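Local coordinates for transmembrane protease (PDB 2E7V), which is probably a membrane-anchored serine protease of the mouse, represented here by its SEA domain, a small extracellular alpha/beta module found in many cell-surface proteins, at residues Ser9-Leu14 with Gly103-Ala108; Thr57-Leu62 with Val69-Val74. One frame throughout, in Å; residues are numbered along the deposited sequence.

Contact 1. Residues Ser9-Leu14 with Gly103-Ala108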
loop_
_atom_site.group_PDB
_atom_site.type_symbol
_atom_site.label_atom_id
_atom_site.label_comp_id
_atom_site.label_asym_id
_atom_site.label_seq_id
_atom_site.Cartn_x
_atom_site.Cartn_y
_atom_site.Cartn_z
ATOM N N SER A 9 -6.375 4.895 -1.364
ATOM C CA SER A 9 -5.451 5.827 -0.751
ATOM C C SER A 9 -4.229 5.959 -1.639
ATOM O O SER A 9 -3.982 5.115 -2.514
ATOM C CB SER A 9 -5.014 5.315 0.626
ATOM O OG SER A 9 -6.128 4.826 1.352
ATOM N N SER A 10 -3.476 7.032 -1.425
ATOM C CA SER A 10 -2.239 7.258 -2.158
ATOM C C SER A 10 -1.141 7.003 -1.137
ATOM O O SER A 10 -1.035 7.708 -0.126
ATOM C CB SER A 10 -2.164 8.694 -2.670
ATOM O OG SER A 10 -3.144 8.920 -3.668
ATOM N N PHE A 11 -0.351 5.969 -1.385
ATOM C CA PHE A 11 0.721 5.585 -0.482
ATOM C C PHE A 11 2.076 6.026 -0.984
ATOM O O PHE A 11 2.426 5.797 -2.149
ATOM C CB PHE A 11 0.796 4.069 -0.344
ATOM C CG PHE A 11 -0.376 3.449 0.342
ATOM C CD1 PHE A 11 -0.393 3.312 1.734
ATOM C CD2 PHE A 11 -1.439 2.942 -0.398
ATOM C CE1 PHE A 11 -1.462 2.665 2.373
ATOM C CE2 PHE A 11 -2.499 2.304 0.226
ATOM C CZ PHE A 11 -2.509 2.162 1.622
ATOM N N GLN A 12 2.855 6.629 -0.104
ATOM C CA GLN A 12 4.207 7.013 -0.479
ATOM C C GLN A 12 4.973 5.684 -0.583
ATOM O O GLN A 12 4.956 4.882 0.349
ATOM C CB GLN A 12 4.833 7.894 0.607
ATOM C CG GLN A 12 4.311 9.327 0.642
ATOM C CD GLN A 12 3.496 9.632 1.884
ATOM O OE1 GLN A 12 2.267 9.505 1.891
ATOM N NE2 GLN A 12 4.180 10.031 2.953
ATOM N N ILE A 13 5.635 5.441 -1.710
ATOM C CA ILE A 13 6.379 4.197 -1.880
ATOM C C ILE A 13 7.834 4.494 -1.553
ATOM O O ILE A 13 8.595 4.976 -2.391
ATOM C CB ILE A 13 6.227 3.649 -3.326
ATOM C CG1 ILE A 13 4.734 3.471 -3.657
ATOM C CG2 ILE A 13 6.948 2.307 -3.463
ATOM C CD1 ILE A 13 3.947 2.615 -2.630
ATOM N N LEU A 14 8.207 4.206 -0.310
ATOM C CA LEU A 14 9.542 4.485 0.191
ATOM C C LEU A 14 10.692 3.732 -0.469
ATOM O O LEU A 14 10.552 2.587 -0.891
ATOM C CB LEU A 14 9.581 4.230 1.708
ATOM C CG LEU A 14 8.452 4.806 2.573
ATOM C CD1 LEU A 14 8.698 4.460 4.041
ATOM C CD2 LEU A 14 8.381 6.321 2.400
ATOM N N GLY A 103 3.907 7.789 10.315
ATOM C CA GLY A 103 2.563 8.300 10.526
ATOM C C GLY A 103 1.915 8.575 9.188
ATOM O O GLY A 103 0.706 8.778 9.093
ATOM N N ASN A 104 2.730 8.573 8.139
ATOM C CA ASN A 104 2.243 8.801 6.778
ATOM C C ASN A 104 1.665 7.529 6.179
ATOM O O ASN A 104 2.030 6.419 6.575
ATOM C CB ASN A 104 3.383 9.219 5.845
ATOM C CG ASN A 104 3.769 10.655 5.996
ATOM O OD1 ASN A 104 4.689 10.994 6.750
ATOM N ND2 ASN A 104 3.072 11.521 5.274
ATOM N N LEU A 105 0.780 7.699 5.203
ATOM C CA LEU A 105 0.230 6.554 4.506
ATOM C C LEU A 105 1.399 6.178 3.602
ATOM O O LEU A 105 1.666 6.841 2.592
ATOM C CB LEU A 105 -0.988 6.956 3.673
ATOM C CG LEU A 105 -2.284 7.057 4.477
ATOM C CD1 LEU A 105 -3.272 7.980 3.784
ATOM C CD2 LEU A 105 -2.864 5.660 4.641
ATOM N N GLU A 106 2.108 5.125 3.992
ATOM C CA GLU A 106 3.276 4.672 3.253
ATOM C C GLU A 106 3.412 3.159 3.224
ATOM O O GLU A 106 2.769 2.438 3.987
ATOM C CB GLU A 106 4.541 5.274 3.873
ATOM C CG GLU A 106 4.727 4.901 5.353
ATOM C CD GLU A 106 5.876 5.647 6.029
ATOM O OE1 GLU A 106 6.068 6.836 5.728
ATOM O OE2 GLU A 106 6.575 5.050 6.886
ATOM N N ILE A 107 4.268 2.697 2.320
ATOM C CA ILE A 107 4.561 1.286 2.132
ATOM C C ILE A 107 6.017 1.218 1.685
ATOM O O ILE A 107 6.406 1.925 0.748
ATOM C CB ILE A 107 3.692 0.671 1.012
ATOM C CG1 ILE A 107 2.205 0.814 1.357
ATOM C CG2 ILE A 107 4.069 -0.806 0.806
ATOM C CD1 ILE A 107 1.275 0.189 0.339
ATOM N N ALA A 108 6.820 0.388 2.348
ATOM C CA ALA A 108 8.229 0.241 1.971
ATOM C C ALA A 108 8.503 -1.152 1.396
ATOM O O ALA A 108 8.584 -2.128 2.136
ATOM C CB ALA A 108 9.133 0.495 3.182
#
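Leu105 meets Ser9-Leu14 with both side chain and carbonyl: its O accepts the backbone N-H of Gln12 at 3.0 Å, and its CD2 lies 4.0 Å from CE1 of the Phe11 ring. A branched aliphatic chain suits this position at the border of the sheet, where it can cover part of an aromatic ring while still meeting solvent. Glu106 pairs in parallel with Gln12 and brings its backbone N to the edge of the Phe11 ring. With CG between the backbone N and the carbonyl carbon (chi1 59°), the Glu106 chain runs out extended past Leu14, and Leu14 CD1 lies 3.6 Å from Glu106 OE2. The carboxylate is bound by the preceding loop, Ser102 OG at OE1 and Ser101 N at OE2, which probably steadies the approach to the strand. Ile107 gives its N-H to Gln12 O at 3.0 Å and returns its own O to the N of Leu14 at 3.1 Å, completing a short parallel ladder. On the side of the sheet it shares with Ile13, its CG1 stands anti to the carbonyl carbon (chi1 -60°), carrying CD1 over one face of Phe11 in a CH-pi contact 3.8 Å from the ring centroid. A beta-branched residue fits the extended backbone and fills this apolar layer. Ala108, small enough to lie close, sets its CB 4.0 Å from Leu14 CB. Ile107 also packs on Ile37, Met40 and Ile41 of helix 28-46, Leu105 and Phe11 share Leu96 of helix 85-96, and strand 68-78 pairs with the other edge of strand 4-14.

Contact 2. Residues Thr57-Leu62 with Val69-Val74; sequences THVVKL and VVADVV
Thr57 OG1 and His58 N both donate to Val74 O, the hydroxyl from above the carbonyl plane at 2.8 Å and the amide within that plane at 3.1 Å. The hydroxyl is placed by a chi1 of -172°, which turns OG1 opposite the backbone N. An alanine here would lack the hydroxyl, and is likely to leave Val74 O resting on His58 N alone among these two segments, with a gap beside Val73 CG1. Val74 N returns a nearly straight bond to His58 O, and the imidazole lies alongside the Val74 side chain, NE2 3.5 Å from CB of Val74. Further along, Val60 N donates to Asp72 O at 2.7 Å and Asp72 N to Lys61 O at 2.9 Å, so two residues face one. Leu62 reaches inward to Ala71, Leu62 CD2 to Ala71 CB 3.5 Å, where a small methyl admits the larger side chain. The aliphatic part of Lys61 runs beside Asp72, whose carboxylate is positioned by a salt bridge from Arg63 and a hydrogen bond from Ser10. Glu38 of helix 28-46 accepts Val59 N, and Ile41 of that helix packs on Val73. This is an antiparallel beta hairpin interrupted by a classic beta bulge, set against a helix within the alpha/beta SEA fold.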
loop_
_atom_site.group_PDB
_atom_site.type_symbol
_atom_site.label_atom_id
_atom_site.label_comp_id
_atom_site.label_asym_id
_atom_site.label_seq_id
_atom_site.Cartn_x
_atom_site.Cartn_y
_atom_site.Cartn_z
ATOM N N THR A 57 -6.913 -6.305 -3.527
ATOM C CA THR A 57 -6.402 -4.960 -3.736
ATOM C C THR A 57 -5.655 -4.845 -5.058
ATOM O O THR A 57 -5.249 -5.844 -5.663
ATOM C CB THR A 57 -5.447 -4.564 -2.600
ATOM O OG1 THR A 57 -5.104 -3.178 -2.712
ATOM C CG2 THR A 57 -4.173 -5.401 -2.660
ATOM N N HIS A 58 -5.479 -3.612 -5.511
ATOM C CA HIS A 58 -4.760 -3.393 -6.747
ATOM C C HIS A 58 -4.322 -1.956 -6.905
ATOM O O HIS A 58 -5.044 -1.013 -6.549
ATOM C CB HIS A 58 -5.602 -3.836 -7.950
ATOM C CG HIS A 58 -6.712 -2.898 -8.312
ATOM N ND1 HIS A 58 -6.651 -2.067 -9.410
ATOM C CD2 HIS A 58 -7.931 -2.697 -7.756
ATOM C CE1 HIS A 58 -7.785 -1.398 -9.517
ATOM N NE2 HIS A 58 -8.580 -1.760 -8.527
ATOM N N VAL A 59 -3.104 -1.814 -7.408
ATOM C CA VAL A 59 -2.502 -0.523 -7.666
ATOM C C VAL A 59 -3.165 -0.011 -8.951
ATOM O O VAL A 59 -3.091 -0.659 -9.997
ATOM C CB VAL A 59 -0.967 -0.687 -7.864
ATOM C CG1 VAL A 59 -0.353 0.590 -8.408
ATOM C CG2 VAL A 59 -0.316 -1.077 -6.542
ATOM N N VAL A 60 -3.838 1.135 -8.864
ATOM C CA VAL A 60 -4.510 1.702 -10.032
ATOM C C VAL A 60 -3.513 2.479 -10.871
ATOM O O VAL A 60 -3.701 2.663 -12.070
ATOM C CB VAL A 60 -5.672 2.622 -9.625
ATOM C CG1 VAL A 60 -6.690 1.832 -8.826
ATOM C CG2 VAL A 60 -5.155 3.786 -8.831
ATOM N N LYS A 61 -2.454 2.952 -10.227
ATOM C CA LYS A 61 -1.404 3.660 -10.932
ATOM C C LYS A 61 -0.288 4.117 -10.015
ATOM O O LYS A 61 -0.475 4.274 -8.800
ATOM C CB LYS A 61 -1.967 4.844 -11.722
ATOM C CG LYS A 61 -2.048 6.160 -11.003
ATOM C CD LYS A 61 -2.202 7.274 -12.033
ATOM C CE LYS A 61 -1.055 7.243 -13.044
ATOM N NZ LYS A 61 -1.184 8.267 -14.129
ATOM N N LEU A 62 0.888 4.276 -10.608
ATOM C CA LEU A 62 2.077 4.721 -9.899
ATOM C C LEU A 62 2.328 6.126 -10.385
ATOM O O LEU A 62 2.411 6.373 -11.587
ATOM C CB LEU A 62 3.276 3.834 -10.240
ATOM C CG LEU A 62 3.155 2.394 -9.745
ATOM C CD1 LEU A 62 4.350 1.570 -10.223
ATOM C CD2 LEU A 62 3.063 2.394 -8.218
ATOM N N VAL A 69 8.116 7.916 -5.575
ATOM C CA VAL A 69 6.927 7.297 -6.142
ATOM C C VAL A 69 5.742 7.241 -5.180
ATOM O O VAL A 69 5.909 7.052 -3.974
ATOM C CB VAL A 69 7.242 5.840 -6.589
ATOM C CG1 VAL A 69 6.024 5.224 -7.287
ATOM C CG2 VAL A 69 8.475 5.822 -7.490
ATOM N N VAL A 70 4.540 7.416 -5.724
ATOM C CA VAL A 70 3.314 7.320 -4.938
ATOM C C VAL A 70 2.413 6.356 -5.684
ATOM O O VAL A 70 2.289 6.440 -6.907
ATOM C CB VAL A 70 2.575 8.657 -4.801
ATOM C CG1 VAL A 70 1.168 8.405 -4.261
ATOM C CG2 VAL A 70 3.318 9.568 -3.860
ATOM N N ALA A 71 1.797 5.434 -4.953
ATOM C CA ALA A 71 0.920 4.454 -5.569
ATOM C C ALA A 71 -0.535 4.678 -5.169
ATOM O O ALA A 71 -0.849 4.786 -3.982
ATOM C CB ALA A 71 1.359 3.052 -5.176
ATOM N N ASP A 72 -1.414 4.799 -6.156
ATOM C CA ASP A 72 -2.830 4.953 -5.853
ATOM C C ASP A 72 -3.342 3.517 -5.817
ATOM O O ASP A 72 -3.251 2.783 -6.804
ATOM C CB ASP A 72 -3.549 5.777 -6.916
ATOM C CG ASP A 72 -3.003 7.194 -7.016
ATOM O OD1 ASP A 72 -2.618 7.771 -5.973
ATOM O OD2 ASP A 72 -2.964 7.730 -8.134
ATOM N N VAL A 73 -3.857 3.135 -4.654
ATOM C CA VAL A 73 -4.322 1.774 -4.382
ATOM C C VAL A 73 -5.803 1.655 -4.023
ATOM O O VAL A 73 -6.318 2.422 -3.193
ATOM C CB VAL A 73 -3.487 1.183 -3.202
ATOM C CG1 VAL A 73 -3.952 -0.235 -2.856
ATOM C CG2 VAL A 73 -2.011 1.214 -3.553
ATOM N N VAL A 74 -6.486 0.695 -4.642
ATOM C CA VAL A 74 -7.899 0.458 -4.347
ATOM C C VAL A 74 -7.973 -0.824 -3.515
ATOM O O VAL A 74 -7.268 -1.790 -3.804
ATOM C CB VAL A 74 -8.749 0.253 -5.635
ATOM C CG1 VAL A 74 -10.113 -0.325 -5.270
ATOM C CG2 VAL A 74 -8.952 1.584 -6.359
#

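In the fold
Both contacts build one mixed sheet, in which strands 4-14 and 68-78 are neighbours at its middle. Contact 2 joins strand 68-78 to the outermost strand 54-65 over a short hairpin, whereas contact 1 brings in strand 106-107 from far along the sequence. Each has a core side and a surface side: Phe11, Ile13 and Ile107 are buried in contact 1, and Leu62, Ala71 and Val73 in contact 2, while Leu105 in the first and His58, Val60 and Lys61 in the second are exposed. Contact 1 has few backbone bonds and an aromatic core side; contact 2 adds valines and a carboxylate shared with Arg63. Phe11 packs against Val73, and Ile13 N bonds Val69 O, linking the two directly.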